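Local coordinates for SVP1-like protein 2 (Kluyveromyces lactis, PDB 4V16) that probably binds phosphoinositides such as phosphatidylinositol 3,5-bisphosphate through a beta-propeller domain of the PROPPIN family, leading to its association with membranes, at residues Val110-Asp114 / Val115-Phe119. Numbering follows the deposited sequence.
Sequences VSQGD and VISIF
The F119 ring meets V110 obliquely, methyl CG2 of V110 lying 3.9 Å from ring atom CE1 of F119, while K127 also touches the phenylalanine side chain. The other flat group, the Q112 amide, has S117 OG nearly in its plane: Q112 NE2 donates to S117 OG over 2.9 Å, with 162° at the hydrogen. CG of Q112 sits between the backbone N and carbonyl carbon (chi1 45°), and the extended chain beyond it carries the amide along the sheet face to S117. Q112 OE1 accepts from D95 N, and bonds at both ends of the amide fix its rotation; S117 OG is also hydrogen-bonded to D131 OD2, which ties both flanking loops to this face. The strands are the two inner ones of a four-stranded antiparallel blade of the seven-bladed propeller, joined by a type II' turn from Q112 to V115 with G113 at positive phi. V110 and S117 form a hydrogen-bonded pair, V110 N to S117 O at 2.8 Å and S117 N to V110 O at 2.7 Å; Q112 and V115 form the second, by the turn, with both bonds weak. With an alanine here instead of Q112, S117 OG is likely to lose its amide donor and D95 N its acceptor, and a gap to open on this face. On the opposite face, S111 and I116 form a non-hydrogen-bonded pair, and I116 reaches Y147 of the next blade.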
loop_
_atom_site.group_PDB
_atom_site.type_symbol
_atom_site.label_atom_id
_atom_site.label_comp_id
_atom_site.label_asym_id
_atom_site.label_seq_id
_atom_site.Cartn_x
_atom_site.Cartn_y
_atom_site.Cartn_z
ATOM N N VAL A 110 -10.753 2.418 -8.386
ATOM C CA VAL A 110 -9.853 1.889 -9.405
ATOM C C VAL A 110 -9.089 3.019 -10.079
ATOM O O VAL A 110 -9.673 4.031 -10.469
ATOM C CB VAL A 110 -10.613 1.092 -10.481
ATOM C CG1 VAL A 110 -9.640 0.282 -11.324
ATOM C CG2 VAL A 110 -11.644 0.177 -9.840
ATOM N N SER A 111 -7.781 2.835 -10.212
ATOM C CA SER A 111 -6.928 3.796 -10.896
ATOM C C SER A 111 -6.527 3.247 -12.264
ATOM O O SER A 111 -5.541 2.518 -12.381
ATOM C CB SER A 111 -5.689 4.100 -10.052
ATOM O OG SER A 111 -4.881 5.082 -10.668
ATOM N N GLN A 112 -7.305 3.591 -13.289
ATOM C CA GLN A 112 -7.044 3.123 -14.649
ATOM C C GLN A 112 -6.552 4.259 -15.541
ATOM O O GLN A 112 -7.304 5.174 -15.883
ATOM C CB GLN A 112 -8.297 2.481 -15.255
ATOM C CG GLN A 112 -9.592 3.255 -15.043
ATOM C CD GLN A 112 -10.768 2.623 -15.766
ATOM O OE1 GLN A 112 -10.599 1.703 -16.566
ATOM N NE2 GLN A 112 -11.970 3.115 -15.484
ATOM N N GLY A 113 -5.278 4.194 -15.911
ATOM C CA GLY A 113 -4.682 5.190 -16.781
ATOM C C GLY A 113 -4.516 6.539 -16.108
ATOM O O GLY A 113 -3.864 6.653 -15.071
ATOM N N ASP A 114 -5.116 7.560 -16.708
ATOM C CA ASP A 114 -4.964 8.935 -16.249
ATOM C C ASP A 114 -6.075 9.317 -15.272
ATOM O O ASP A 114 -6.208 10.481 -14.894
ATOM C CB ASP A 114 -4.968 9.879 -17.457
ATOM C CG ASP A 114 -4.471 11.275 -17.122
ATOM O OD1 ASP A 114 -3.732 11.429 -16.125
ATOM O OD2 ASP A 114 -4.816 12.218 -17.867
ATOM N N VAL A 115 -6.852 8.322 -14.848
ATOM C CA VAL A 115 -8.133 8.564 -14.191
ATOM C C VAL A 115 -8.376 7.665 -12.976
ATOM O O VAL A 115 -7.894 6.532 -12.920
ATOM C CB VAL A 115 -9.279 8.366 -15.208
ATOM C CG1 VAL A 115 -10.628 8.289 -14.523
ATOM C CG2 VAL A 115 -9.272 9.488 -16.238
ATOM N N ILE A 116 -9.134 8.189 -12.012
ATOM C CA ILE A 116 -9.602 7.416 -10.864
ATOM C C ILE A 116 -11.109 7.184 -10.970
ATOM O O ILE A 116 -11.885 8.141 -11.004
ATOM C CB ILE A 116 -9.295 8.126 -9.527
ATOM C CG1 ILE A 116 -7.785 8.285 -9.339
ATOM C CG2 ILE A 116 -9.895 7.345 -8.352
ATOM C CD1 ILE A 116 -7.396 9.147 -8.151
ATOM N N SER A 117 -11.515 5.917 -11.012
ATOM C CA SER A 117 -12.929 5.553 -11.074
ATOM C C SER A 117 -13.405 5.016 -9.729
ATOM O O SER A 117 -12.656 4.339 -9.026
ATOM C CB SER A 117 -13.171 4.511 -12.166
ATOM O OG SER A 117 -12.704 4.972 -13.421
ATOM N N ILE A 118 -14.654 5.317 -9.384
ATOM C CA ILE A 118 -15.228 4.907 -8.108
ATOM C C ILE A 118 -16.568 4.200 -8.314
ATOM O O ILE A 118 -17.575 4.838 -8.628
ATOM C CB ILE A 118 -15.421 6.118 -7.171
ATOM C CG1 ILE A 118 -14.078 6.817 -6.933
ATOM C CG2 ILE A 118 -16.042 5.678 -5.843
ATOM C CD1 ILE A 118 -14.174 8.109 -6.137
ATOM N N PHE A 119 -16.565 2.882 -8.132
ATOM C CA PHE A 119 -17.777 2.076 -8.246
ATOM C C PHE A 119 -18.338 1.752 -6.863
ATOM O O PHE A 119 -17.655 1.919 -5.854
ATOM C CB PHE A 119 -17.500 0.775 -9.005
ATOM C CG PHE A 119 -16.846 0.976 -10.342
ATOM C CD1 PHE A 119 -15.475 1.159 -10.439
ATOM C CD2 PHE A 119 -17.599 0.972 -11.504
ATOM C CE1 PHE A 119 -14.869 1.339 -11.669
ATOM C CE2 PHE A 119 -16.997 1.150 -12.738
ATOM C CZ PHE A 119 -15.631 1.337 -12.819
#